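Local coordinates for alpha-actinin-like protein 1 (Schizosaccharomyces pombe, PDB 5BVR), which binds actin filaments laterally through its N-terminal pair of calponin-homology domains and takes part in forming and organising the actin ring during cytokinesis and septation, at residues L35-S40 / I96-L101; L49-E55 / Y80-K84; L131-C135 / V224-F228; H183-Q188 / V206-D211. All coordinates share one frame; numbering follows the deposited sequence.

Interaction 1. Residues L35-S40 / I96-L101; sequences LRKDLS and IVDGNL
Leu101 divides its two methyl groups between Leu35 and Arg36. CD1 rests on CB of Leu35 at 4.0 Å, while CD2 lies at the edge of the Arg36 guanidinium, near its plane, 3.7 Å from Arg36 NE. With CG anti to the backbone nitrogen (chi1 -177°), Leu101 directs its fork toward the loop. Arg36 runs extended from CG to NE, and the two side chains cross at a slant, with Leu101 CB near Arg36 CG. Next along the loop, the backbone itself makes the contact: Arg36 O sits 3.2 Å from Gly99 CA. Gly99 is the C-prime residue of a Schellman motif that ends helix 93-97, with Gly99 N bonded to Ile96 O. Its positive phi favours glycine, and a CB would run into Arg36 O. Asn100 then serves as N-cap of helix 101-117, its OD1 taking Leu103 N, so this junction between two helices of the first CH domain, within the actin-binding region, is laid against the loop. At the far end Ser40 closes a type I turn begun at Lys37. Its OG swings beside its own backbone nitrogen (chi1 -66°) and comes to 3.0 Å from Val97 O, with Ile96 O at 3.3 Å. Val97 returns a CA-H...O contact to Ser40 O, 3.5 Å from CA, and its CG2 also meets that oxygen. Ile96 sends CG2 against Leu39, 4.2 Å from Leu39 CB, while its side chain also packs on Val74 and Leu78 of helix 67-83.

Interaction 2. Residues L49-E55 / Y80-K84; sequences LEIIGDE and YIKSK
The Glu55 carboxylate lies at the phenolic edge of the Tyr80 ring, the two planes turned 65° apart, while one face of the ring carries the aliphatic part of Lys84, with CG 3.9 Å above the plane and displaced toward the rim. Tyr80 OH donates to Glu55 OE2 at 2.6 Å, reaching that oxygen from above the carboxylate plane. Lys84 folds back through bends at chi2 and chi3, which bring NZ to the same OE2 for a weak, long salt bridge of 3.4 Å. A water accepts from Lys84 NZ and donates to Gly53 O, tying the amine to the end of helix 43-53. Gly53 comes close to the hydroxyl, its CA 3.8 Å from Tyr80 OH, where a CB would clash. A phenylalanine in place of Tyr80 would probably cost Glu55 OE2 its short bond from the phenol, with the weak bond from Lys84 remaining across this contact. Deeper in, Leu49 CB and CD1 approach the CD2 side of the ring, and Leu49 CD2 meets Ile81 CG1 at 3.7 Å, the two side chains crossing at about a right angle. Leu49 and Ile81 both continue onto Leu111 of helix 101-117, so the polar contacts, at the C-terminal ends of helices 43-53 and 67-83, lie beside the helical core of the first CH domain.

Interaction 3. Residues L131-C135 / V224-F228; sequences LLLWC and VAEYF
Trp134 and Phe228 form a T-shaped pair in which the edge of the phenylalanine points into one face of the indole. Phe228 CD1 lies 3.5 Å from Trp134 CG, and the planes of the five-membered ring and the phenyl stand at 76°. The tryptophan's six-membered ring is held as well, by a CH-pi contact from Phe228 CA, 3.9 Å from its centroid and over the face. Trp134 has CG anti to the backbone nitrogen (chi1 180°), which carries the indole across to the other helix. Beside this pair Leu131 passes Phe228 in the opposite direction, its CD1 3.7 Å from Phe228 CB. The packing is tight again where Cys135 SG meets Val224 CG1 at 3.6 Å. It is looser around Ala225, whose CB is 4.2 Å from Leu131 CD2, and toward Tyr227, which touches the indole through CB and sends its hydroxyl away to Tyr223 OH. Leu131, Trp134, Cys135 and Val224 thus form the buried, tight part, and the contact opens toward solvent at Phe228. The axes of segments 131-135 and 224-228 cross at 69° in the second CH domain; Leu164 and Phe161 of helix 159-168 flank Trp134 and Val224, strand 121-122 reaches Trp134 through Glu122, and Ala225 meets Thr116 and Ile117 of helix 101-117.

Interaction 4. Residues H183-Q188 / V206-D211; sequences HRANMQ and VEDVCD
His183 and Asp211 join across the outer end of a contact in the second CH domain, where the start of helix 183-198 packs against the short, weakly bonded helix 206-209 and the turn after it. The polar link is a His-carboxylate hydrogen bond: His183 ND1 donates to the syn lone pair of Asp211 OD1 at 2.6 Å, nearly straight at 173°, with the acceptor in the ring plane. Replacing His183 by an alanine would probably leave Asp211 OD1 without this donor and its carboxylate less firmly held. Water adds a second polar layer. One molecule accepts from Arg184 NH2 and donates to both Glu207 O and Cys210 O; another donates to Asp211 OD2 and takes only a weak bond from Arg184 NH2.

Apolar contacts fill the interior side. Met187 has two conformers; in one of them, bent at chi2 and chi3, CE lies near Cys210 CA and Val209 CG2 and CG along Val206 CG1, so these contacts are less certain. Phe161 of helix 159-168 and Phe191 extend this packing. At the more open rim Val206 receives Arg184 CG on CG1, while its CG2 lies 3.3 Å from Gln188 OE1; the amide nitrogen of Gln188 is bonded to Asp192. Cys210 SG touches Arg184 CA at 3.5 Å and also lies over one face of the Arg184 guanidinium, 3.8 Å above its plane and displaced toward the rim.

How the interactions relate
Interactions 1 and 2 belong to the first CH domain and interactions 3 and 4 to the second; along the chain interaction 2 is nested within the loop closed by interaction 1, and interaction 4 within that closed by interaction 3. Helix 101-117 backs both contacts of the first domain and also reaches interaction 3, while helix 159-168 supports both contacts of the second. Interaction 3 is the buried one, built from aromatic and aliphatic groups. The other three are partly buried and mix apolar packing with polar chemistry: backbone oxygens and a helix end in 1, a shared carboxylate in 2, a histidine-aspartate pair with waters in 4.

Interaction 1. Residues L35-S40 / I96-L101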
loop_
_atom_site.group_PDB
_atom_site.type_symbol
_atom_site.label_atom_id
_atom_site.label_comp_id
_atom_site.label_asym_id
_atom_site.label_seq_id
_atom_site.Cartn_x
_atom_site.Cartn_y
_atom_site.Cartn_z
ATOM N N LEU A 35 -4.975 -5.481 13.300
ATOM C CA LEU A 35 -5.932 -4.429 12.981
ATOM C C LEU A 35 -7.291 -4.619 13.644
ATOM O O LEU A 35 -8.076 -3.677 13.681
ATOM C CB LEU A 35 -6.106 -4.313 11.467
ATOM C CG LEU A 35 -4.958 -3.609 10.740
ATOM C CD1 LEU A 35 -5.128 -3.794 9.236
ATOM C CD2 LEU A 35 -4.913 -2.136 11.102
ATOM N N ARG A 36 -7.566 -5.802 14.177
ATOM C CA ARG A 36 -8.820 -6.016 14.897
ATOM C C ARG A 36 -8.835 -5.278 16.219
ATOM O O ARG A 36 -9.901 -4.902 16.712
ATOM C CB ARG A 36 -9.060 -7.500 15.173
ATOM C CG ARG A 36 -9.393 -8.299 13.952
ATOM C CD ARG A 36 -9.636 -9.762 14.286
ATOM N NE ARG A 36 -9.924 -10.530 13.077
ATOM C CZ ARG A 36 -10.004 -11.856 13.019
ATOM N NH1 ARG A 36 -9.821 -12.595 14.109
ATOM N NH2 ARG A 36 -10.268 -12.447 11.860
ATOM N N LYS A 37 -7.656 -5.077 16.796
ATOM C CA LYS A 37 -7.564 -4.565 18.155
ATOM C C LYS A 37 -6.790 -3.266 18.268
ATOM O O LYS A 37 -7.117 -2.417 19.096
ATOM C CB LYS A 37 -6.892 -5.607 19.063
ATOM C CG LYS A 37 -7.687 -6.887 19.258
ATOM C CD LYS A 37 -8.923 -6.664 20.119
ATOM C CE LYS A 37 -9.759 -7.939 20.238
ATOM N NZ LYS A 37 -10.227 -8.435 18.900
ATOM N N ASP A 38 -5.766 -3.097 17.431
ATOM C CA ASP A 38 -4.758 -2.069 17.707
ATOM C C ASP A 38 -5.173 -0.648 17.320
ATOM O O ASP A 38 -4.475 0.305 17.652
ATOM C CB ASP A 38 -3.419 -2.413 17.051
ATOM C CG ASP A 38 -2.792 -3.680 17.623
ATOM O OD1 ASP A 38 -3.226 -4.149 18.697
ATOM O OD2 ASP A 38 -1.861 -4.206 16.996
ATOM N N LEU A 39 -6.291 -0.497 16.620
ATOM C CA LEU A 39 -6.804 0.830 16.281
ATOM C C LEU A 39 -7.950 1.256 17.187
ATOM O O LEU A 39 -8.465 2.350 17.029
ATOM C CB LEU A 39 -7.318 0.879 14.847
ATOM C CG LEU A 39 -6.345 0.411 13.767
ATOM C CD1 LEU A 39 -6.957 0.643 12.386
ATOM C CD2 LEU A 39 -5.016 1.091 13.883
ATOM N N SER A 40 -8.365 0.383 18.094
ATOM C CA SER A 40 -9.591 0.599 18.853
ATOM C C SER A 40 -9.632 1.850 19.697
ATOM O O SER A 40 -10.710 2.389 19.884
ATOM C CB SER A 40 -9.914 -0.638 19.662
ATOM O OG SER A 40 -10.229 -1.689 18.755
ATOM N N ILE A 96 -14.929 0.901 14.645
ATOM C CA ILE A 96 -13.490 0.849 14.836
ATOM C C ILE A 96 -13.152 0.442 16.271
ATOM O O ILE A 96 -12.327 -0.442 16.489
ATOM C CB ILE A 96 -12.816 2.182 14.420
ATOM C CG1 ILE A 96 -13.084 2.444 12.926
ATOM C CG2 ILE A 96 -11.340 2.138 14.696
ATOM C CD1 ILE A 96 -12.747 3.832 12.469
ATOM N N VAL A 97 -13.800 1.083 17.245
ATOM C CA VAL A 97 -13.572 0.757 18.653
ATOM C C VAL A 97 -13.800 -0.737 18.908
ATOM O O VAL A 97 -13.026 -1.357 19.638
ATOM C CB VAL A 97 -14.435 1.630 19.592
ATOM C CG1 VAL A 97 -14.325 1.170 21.066
ATOM C CG2 VAL A 97 -14.044 3.091 19.435
ATOM N N ASP A 98 -14.811 -1.317 18.252
ATOM C CA ASP A 98 -15.165 -2.726 18.446
ATOM C C ASP A 98 -14.554 -3.687 17.435
ATOM O O ASP A 98 -14.890 -4.877 17.431
ATOM C CB ASP A 98 -16.681 -2.859 18.469
ATOM C CG ASP A 98 -17.301 -2.192 19.684
ATOM O OD1 ASP A 98 -16.621 -2.117 20.725
ATOM O OD2 ASP A 98 -18.457 -1.777 19.559
ATOM N N GLY A 99 -13.648 -3.190 16.594
ATOM C CA GLY A 99 -12.828 -4.075 15.785
ATOM C C GLY A 99 -13.521 -4.782 14.644
ATOM O O GLY A 99 -13.255 -5.962 14.402
ATOM N N ASN A 100 -14.405 -4.089 13.944
ATOM C CA ASN A 100 -15.000 -4.630 12.730
ATOM C C ASN A 100 -13.924 -4.647 11.636
ATOM O O ASN A 100 -13.667 -3.631 10.993
ATOM C CB ASN A 100 -16.201 -3.793 12.302
ATOM C CG ASN A 100 -16.970 -4.417 11.148
ATOM O OD1 ASN A 100 -16.389 -4.924 10.180
ATOM N ND2 ASN A 100 -18.297 -4.411 11.264
ATOM N N LEU A 101 -13.282 -5.798 11.447
ATOM C CA LEU A 101 -12.147 -5.899 10.531
ATOM C C LEU A 101 -12.532 -5.536 9.096
ATOM O O LEU A 101 -11.785 -4.832 8.412
ATOM C CB LEU A 101 -11.512 -7.289 10.604
ATOM C CG LEU A 101 -10.272 -7.434 9.719
ATOM C CD1 LEU A 101 -9.127 -6.505 10.127
ATOM C CD2 LEU A 101 -9.846 -8.879 9.778
#

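Interaction 2. Residues L49-E55 / Y80-K84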
loop_
_atom_site.group_PDB
_atom_site.type_symbol
_atom_site.label_atom_id
_atom_site.label_comp_id
_atom_site.label_asym_id
_atom_site.label_seq_id
_atom_site.Cartn_x
_atom_site.Cartn_y
_atom_site.Cartn_z
ATOM N N LEU A 49 -3.017 9.611 10.226
ATOM C CA LEU A 49 -3.596 10.702 9.457
ATOM C C LEU A 49 -2.698 11.938 9.467
ATOM O O LEU A 49 -2.548 12.606 8.448
ATOM C CB LEU A 49 -4.995 11.036 9.966
ATOM C CG LEU A 49 -6.029 9.950 9.690
ATOM C CD1 LEU A 49 -7.298 10.194 10.520
ATOM C CD2 LEU A 49 -6.382 9.859 8.200
ATOM N N GLU A 50 -2.076 12.224 10.602
ATOM C CA GLU A 50 -1.153 13.353 10.678
ATOM C C GLU A 50 0.008 13.141 9.710
ATOM O O GLU A 50 0.441 14.075 9.033
ATOM C CB GLU A 50 -0.638 13.528 12.105
ATOM C CG GLU A 50 -1.692 14.098 13.046
ATOM C CD GLU A 50 -1.181 14.370 14.445
ATOM O OE1 GLU A 50 -0.301 13.613 14.924
ATOM O OE2 GLU A 50 -1.674 15.340 15.070
ATOM N N ILE A 51 0.478 11.902 9.632
ATOM C CA ILE A 51 1.621 11.543 8.801
ATOM C C ILE A 51 1.296 11.611 7.315
ATOM O O ILE A 51 1.992 12.286 6.536
ATOM C CB ILE A 51 2.151 10.139 9.173
ATOM C CG1 ILE A 51 2.671 10.136 10.622
ATOM C CG2 ILE A 51 3.275 9.689 8.206
ATOM C CD1 ILE A 51 2.936 8.768 11.190
ATOM N N ILE A 52 0.260 10.899 6.892
ATOM C CA ILE A 52 -0.049 10.837 5.466
ATOM C C ILE A 52 -0.740 12.105 4.970
ATOM O O ILE A 52 -0.664 12.427 3.778
ATOM C CB ILE A 52 -0.854 9.572 5.102
ATOM C CG1 ILE A 52 -2.259 9.588 5.737
ATOM C CG2 ILE A 52 -0.087 8.324 5.528
ATOM C CD1 ILE A 52 -3.108 8.345 5.479
ATOM N N GLY A 53 -1.406 12.810 5.875
ATOM C CA GLY A 53 -2.096 14.048 5.558
ATOM C C GLY A 53 -1.250 15.305 5.744
ATOM O O GLY A 53 -1.683 16.379 5.348
ATOM N N ASP A 54 -0.072 15.171 6.353
ATOM C CA ASP A 54 0.827 16.315 6.594
ATOM C C ASP A 54 0.092 17.415 7.344
ATOM O O ASP A 54 0.138 18.595 6.988
ATOM C CB ASP A 54 1.404 16.830 5.274
ATOM C CG ASP A 54 2.436 17.923 5.472
ATOM O OD1 ASP A 54 3.105 17.933 6.525
ATOM O OD2 ASP A 54 2.561 18.775 4.565
ATOM N N GLU A 55 -0.590 17.028 8.409
ATOM C CA GLU A 55 -1.299 18.001 9.230
ATOM C C GLU A 55 -1.255 17.645 10.700
ATOM O O GLU A 55 -1.160 16.489 11.075
ATOM C CB GLU A 55 -2.755 18.116 8.793
ATOM C CG GLU A 55 -2.945 18.700 7.424
ATOM C CD GLU A 55 -4.403 18.796 7.061
ATOM O OE1 GLU A 55 -5.135 19.519 7.774
ATOM O OE2 GLU A 55 -4.811 18.128 6.079
ATOM N N TYR A 80 -11.986 14.096 10.429
ATOM C CA TYR A 80 -10.890 14.599 9.591
ATOM C C TYR A 80 -10.968 13.990 8.184
ATOM O O TYR A 80 -10.879 14.690 7.170
ATOM C CB TYR A 80 -9.531 14.319 10.231
ATOM C CG TYR A 80 -8.393 14.683 9.309
ATOM C CD1 TYR A 80 -7.985 16.005 9.166
ATOM C CD2 TYR A 80 -7.767 13.713 8.540
ATOM C CE1 TYR A 80 -6.966 16.338 8.304
ATOM C CE2 TYR A 80 -6.743 14.038 7.678
ATOM C CZ TYR A 80 -6.348 15.351 7.566
ATOM O OH TYR A 80 -5.322 15.661 6.693
ATOM N N ILE A 81 -11.148 12.678 8.128
ATOM C CA ILE A 81 -11.250 11.978 6.850
ATOM C C ILE A 81 -12.398 12.527 5.990
ATOM O O ILE A 81 -12.219 12.821 4.786
ATOM C CB ILE A 81 -11.397 10.466 7.097
ATOM C CG1 ILE A 81 -10.095 9.934 7.720
ATOM C CG2 ILE A 81 -11.703 9.723 5.791
ATOM C CD1 ILE A 81 -10.210 8.500 8.277
ATOM N N LYS A 82 -13.546 12.737 6.618
ATOM C CA LYS A 82 -14.696 13.312 5.933
ATOM C C LYS A 82 -14.396 14.726 5.442
ATOM O O LYS A 82 -14.775 15.094 4.328
ATOM C CB LYS A 82 -15.902 13.320 6.875
ATOM C CG LYS A 82 -17.171 13.868 6.263
ATOM C CD LYS A 82 -18.325 13.824 7.255
ATOM C CE LYS A 82 -19.606 14.391 6.643
ATOM N NZ LYS A 82 -20.741 14.385 7.611
ATOM N N SER A 83 -13.713 15.512 6.274
ATOM C CA SER A 83 -13.382 16.900 5.933
ATOM C C SER A 83 -12.526 17.008 4.675
ATOM O O SER A 83 -12.509 18.053 4.016
ATOM C CB SER A 83 -12.667 17.585 7.094
ATOM O OG SER A 83 -11.280 17.306 7.089
ATOM N N LYS A 84 -11.814 15.934 4.352
ATOM C CA LYS A 84 -10.978 15.879 3.155
ATOM C C LYS A 84 -11.729 15.297 1.958
ATOM O O LYS A 84 -11.126 15.023 0.926
ATOM C CB LYS A 84 -9.707 15.057 3.424
ATOM C CG LYS A 84 -8.864 15.557 4.610
ATOM C CD LYS A 84 -8.047 16.803 4.286
ATOM C CE LYS A 84 -6.837 16.467 3.426
ATOM N NZ LYS A 84 -6.098 17.694 2.999
HETATM O O HOH W 1 -3.290 16.472 3.240
#

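Interaction 3. Residues L131-C135 / V224-F228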
loop_
_atom_site.group_PDB
_atom_site.type_symbol
_atom_site.label_atom_id
_atom_site.label_comp_id
_atom_site.label_asym_id
_atom_site.label_seq_id
_atom_site.Cartn_x
_atom_site.Cartn_y
_atom_site.Cartn_z
ATOM N N LEU A 131 -1.575 5.085 -12.524
ATOM C CA LEU A 131 -0.605 4.089 -12.115
ATOM C C LEU A 131 -0.533 2.950 -13.126
ATOM O O LEU A 131 0.556 2.507 -13.484
ATOM C CB LEU A 131 -0.956 3.575 -10.723
ATOM C CG LEU A 131 0.021 2.527 -10.180
ATOM C CD1 LEU A 131 1.452 3.068 -10.086
ATOM C CD2 LEU A 131 -0.441 2.013 -8.823
ATOM N N LEU A 132 -1.679 2.510 -13.641
ATOM C CA LEU A 132 -1.681 1.441 -14.631
ATOM C C LEU A 132 -0.943 1.892 -15.881
ATOM O O LEU A 132 -0.100 1.178 -16.417
ATOM C CB LEU A 132 -3.111 1.003 -14.978
ATOM C CG LEU A 132 -3.155 -0.226 -15.866
ATOM C CD1 LEU A 132 -2.641 -1.450 -15.121
ATOM C CD2 LEU A 132 -4.574 -0.428 -16.373
ATOM N N LEU A 133 -1.289 3.080 -16.370
ATOM C CA LEU A 133 -0.629 3.584 -17.574
ATOM C C LEU A 133 0.887 3.717 -17.364
ATOM O O LEU A 133 1.647 3.357 -18.250
ATOM C CB LEU A 133 -1.250 4.901 -18.018
ATOM C CG LEU A 133 -0.663 5.453 -19.311
ATOM C CD1 LEU A 133 -0.786 4.467 -20.444
ATOM C CD2 LEU A 133 -1.374 6.748 -19.678
ATOM N N TRP A 134 1.324 4.210 -16.204
ATOM C CA TRP A 134 2.746 4.271 -15.896
ATOM C C TRP A 134 3.398 2.897 -16.020
ATOM O O TRP A 134 4.445 2.742 -16.645
ATOM C CB TRP A 134 2.957 4.860 -14.507
ATOM C CG TRP A 134 4.380 4.965 -14.070
ATOM C CD1 TRP A 134 5.235 6.011 -14.311
ATOM C CD2 TRP A 134 5.118 4.023 -13.276
ATOM N NE1 TRP A 134 6.447 5.778 -13.712
ATOM C CE2 TRP A 134 6.402 4.565 -13.075
ATOM C CE3 TRP A 134 4.815 2.787 -12.696
ATOM C CZ2 TRP A 134 7.375 3.908 -12.354
ATOM C CZ3 TRP A 134 5.798 2.147 -11.963
ATOM C CH2 TRP A 134 7.054 2.708 -11.798
ATOM N N CYS A 135 2.756 1.886 -15.460
ATOM C CA CYS A 135 3.287 0.531 -15.561
ATOM C C CYS A 135 3.374 0.081 -17.006
ATOM O O CYS A 135 4.349 -0.543 -17.403
ATOM C CB CYS A 135 2.401 -0.430 -14.787
ATOM S SG CYS A 135 2.458 -0.234 -12.969
ATOM N N VAL A 224 2.718 -1.769 -5.781
ATOM C CA VAL A 224 3.186 -1.206 -7.039
ATOM C C VAL A 224 3.275 0.322 -6.922
ATOM O O VAL A 224 4.191 0.939 -7.491
ATOM C CB VAL A 224 2.273 -1.619 -8.190
ATOM C CG1 VAL A 224 2.588 -0.815 -9.457
ATOM C CG2 VAL A 224 2.419 -3.107 -8.455
ATOM N N ALA A 225 2.368 0.958 -6.180
ATOM C CA ALA A 225 2.449 2.411 -5.972
ATOM C C ALA A 225 3.796 2.812 -5.356
ATOM O O ALA A 225 4.302 3.932 -5.611
ATOM C CB ALA A 225 1.310 2.905 -5.073
ATOM N N GLU A 226 4.397 1.938 -4.549
ATOM C CA GLU A 226 5.719 2.234 -3.964
ATOM C C GLU A 226 6.772 2.364 -5.059
ATOM O O GLU A 226 7.688 3.185 -4.946
ATOM C CB GLU A 226 6.189 1.180 -2.954
ATOM C CG GLU A 226 5.296 1.036 -1.717
ATOM C CD GLU A 226 5.472 2.125 -0.684
ATOM O OE1 GLU A 226 6.436 2.905 -0.790
ATOM O OE2 GLU A 226 4.640 2.185 0.247
ATOM N N TYR A 227 6.664 1.549 -6.102
ATOM C CA TYR A 227 7.565 1.647 -7.238
ATOM C C TYR A 227 7.417 2.992 -7.943
ATOM O O TYR A 227 8.403 3.665 -8.237
ATOM C CB TYR A 227 7.326 0.522 -8.252
ATOM C CG TYR A 227 7.836 -0.841 -7.816
ATOM C CD1 TYR A 227 7.299 -1.486 -6.713
ATOM C CD2 TYR A 227 8.815 -1.499 -8.532
ATOM C CE1 TYR A 227 7.772 -2.733 -6.319
ATOM C CE2 TYR A 227 9.287 -2.726 -8.147
ATOM C CZ TYR A 227 8.754 -3.349 -7.054
ATOM O OH TYR A 227 9.251 -4.575 -6.703
ATOM N N PHE A 228 6.199 3.395 -8.233
ATOM C CA PHE A 228 5.966 4.680 -8.870
ATOM C C PHE A 228 6.605 5.816 -8.070
ATOM O O PHE A 228 7.325 6.674 -8.615
ATOM C CB PHE A 228 4.475 4.976 -9.001
ATOM C CG PHE A 228 4.203 6.344 -9.548
ATOM C CD1 PHE A 228 4.205 6.558 -10.923
ATOM C CD2 PHE A 228 4.046 7.441 -8.705
ATOM C CE1 PHE A 228 4.006 7.833 -11.445
ATOM C CE2 PHE A 228 3.837 8.711 -9.230
ATOM C CZ PHE A 228 3.823 8.896 -10.610
#

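Interaction 4. Residues H183-Q188 / V206-D211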
loop_
_atom_site.group_PDB
_atom_site.type_symbol
_atom_site.label_atom_id
_atom_site.label_comp_id
_atom_site.label_asym_id
_atom_site.label_seq_id
_atom_site.Cartn_x
_atom_site.Cartn_y
_atom_site.Cartn_z
ATOM N N HIS A 183 9.029 -18.372 -11.880
ATOM C CA HIS A 183 8.239 -17.269 -11.364
ATOM C C HIS A 183 8.622 -16.959 -9.933
ATOM O O HIS A 183 8.730 -15.794 -9.566
ATOM C CB HIS A 183 6.757 -17.614 -11.454
ATOM C CG HIS A 183 6.288 -17.867 -12.851
ATOM N ND1 HIS A 183 5.003 -18.276 -13.136
ATOM C CD2 HIS A 183 6.923 -17.758 -14.041
ATOM C CE1 HIS A 183 4.873 -18.422 -14.442
ATOM N NE2 HIS A 183 6.024 -18.115 -15.016
ATOM N N ARG A 184 8.824 -17.978 -9.102
ATOM C CA ARG A 184 9.048 -17.742 -7.671
ATOM C C ARG A 184 10.415 -17.109 -7.427
ATOM O O ARG A 184 10.536 -16.141 -6.656
ATOM C CB ARG A 184 8.903 -19.052 -6.894
ATOM C CG ARG A 184 8.851 -18.856 -5.367
ATOM C CD ARG A 184 8.121 -20.014 -4.665
ATOM N NE ARG A 184 6.799 -20.271 -5.252
ATOM C CZ ARG A 184 5.636 -19.836 -4.765
ATOM N NH1 ARG A 184 5.577 -19.114 -3.648
ATOM N NH2 ARG A 184 4.514 -20.134 -5.404
ATOM N N ALA A 185 11.443 -17.622 -8.092
ATOM C CA ALA A 185 12.781 -17.050 -7.957
ATOM C C ALA A 185 12.846 -15.617 -8.483
ATOM O O ALA A 185 13.487 -14.734 -7.886
ATOM C CB ALA A 185 13.789 -17.922 -8.680
ATOM N N ASN A 186 12.154 -15.360 -9.577
ATOM C CA ASN A 186 12.153 -14.029 -10.177
ATOM C C ASN A 186 11.387 -13.037 -9.315
ATOM O O ASN A 186 11.818 -11.912 -9.128
ATOM C CB ASN A 186 11.592 -14.095 -11.582
ATOM C CG ASN A 186 12.505 -14.870 -12.519
ATOM O OD1 ASN A 186 13.688 -15.092 -12.206
ATOM N ND2 ASN A 186 11.985 -15.240 -13.678
ATOM N N MET A 187 10.251 -13.442 -8.773
ATOM C CA MET A 187 9.485 -12.610 -7.834
ATOM C C MET A 187 10.344 -12.244 -6.626
ATOM O O MET A 187 10.396 -11.092 -6.176
ATOM C CB MET A 187 8.232 -13.360 -7.343
ATOM C CG MET A 187 7.206 -12.487 -6.603
ATOM S SD MET A 187 6.216 -11.505 -7.731
ATOM C CE MET A 187 5.167 -12.784 -8.442
ATOM N N GLN A 188 10.982 -13.252 -6.052
ATOM C CA GLN A 188 11.815 -13.049 -4.873
ATOM C C GLN A 188 12.955 -12.080 -5.194
ATOM O O GLN A 188 13.252 -11.163 -4.418
ATOM C CB GLN A 188 12.369 -14.395 -4.416
ATOM C CG GLN A 188 13.204 -14.326 -3.151
ATOM C CD GLN A 188 12.367 -14.042 -1.931
ATOM O OE1 GLN A 188 11.439 -14.788 -1.621
ATOM N NE2 GLN A 188 12.678 -12.952 -1.235
ATOM N N VAL A 206 6.199 -13.008 -1.364
ATOM C CA VAL A 206 6.233 -13.686 -2.645
ATOM C C VAL A 206 5.022 -14.624 -2.790
ATOM O O VAL A 206 4.343 -14.625 -3.835
ATOM C CB VAL A 206 7.560 -14.457 -2.808
ATOM C CG1 VAL A 206 7.502 -15.433 -3.984
ATOM C CG2 VAL A 206 8.711 -13.456 -2.954
ATOM N N GLU A 207 4.735 -15.413 -1.754
ATOM C CA GLU A 207 3.654 -16.388 -1.833
ATOM C C GLU A 207 2.281 -15.734 -1.933
ATOM O O GLU A 207 1.297 -16.384 -2.285
ATOM C CB GLU A 207 3.745 -17.400 -0.682
ATOM C CG GLU A 207 3.672 -16.806 0.720
ATOM C CD GLU A 207 5.032 -16.396 1.307
ATOM O OE1 GLU A 207 5.994 -16.134 0.545
ATOM O OE2 GLU A 207 5.134 -16.338 2.557
ATOM N N ASP A 208 2.202 -14.431 -1.641
ATOM C CA ASP A 208 0.912 -13.756 -1.704
ATOM C C ASP A 208 0.486 -13.472 -3.155
ATOM O O ASP A 208 -0.677 -13.198 -3.413
ATOM C CB ASP A 208 0.931 -12.429 -0.934
ATOM C CG ASP A 208 1.151 -12.599 0.565
ATOM O OD1 ASP A 208 0.805 -13.669 1.096
ATOM O OD2 ASP A 208 1.652 -11.629 1.197
ATOM N N VAL A 209 1.424 -13.517 -4.092
ATOM C CA VAL A 209 1.132 -13.130 -5.478
ATOM C C VAL A 209 1.682 -14.123 -6.517
ATOM O O VAL A 209 1.063 -14.292 -7.573
ATOM C CB VAL A 209 1.615 -11.679 -5.774
ATOM C CG1 VAL A 209 2.949 -11.444 -5.181
ATOM C CG2 VAL A 209 1.630 -11.326 -7.274
ATOM N N CYS A 210 2.782 -14.810 -6.210
ATOM C CA CYS A 210 3.407 -15.704 -7.203
ATOM C C CYS A 210 2.487 -16.881 -7.541
ATOM O O CYS A 210 2.105 -17.678 -6.682
ATOM C CB CYS A 210 4.741 -16.221 -6.686
ATOM S SG CYS A 210 5.586 -17.271 -7.868
ATOM N N ASP A 211 2.127 -16.953 -8.819
ATOM C CA ASP A 211 1.266 -17.993 -9.335
ATOM C C ASP A 211 -0.029 -18.175 -8.535
ATOM O O ASP A 211 -0.541 -19.287 -8.370
ATOM C CB ASP A 211 2.042 -19.302 -9.413
ATOM C CG ASP A 211 3.165 -19.263 -10.429
ATOM O OD1 ASP A 211 3.055 -18.514 -11.430
ATOM O OD2 ASP A 211 4.153 -19.993 -10.208
HETATM O O HOH W 2 2.267 -18.438 -4.139
HETATM O O HOH W 3 4.257 -21.886 -8.302
#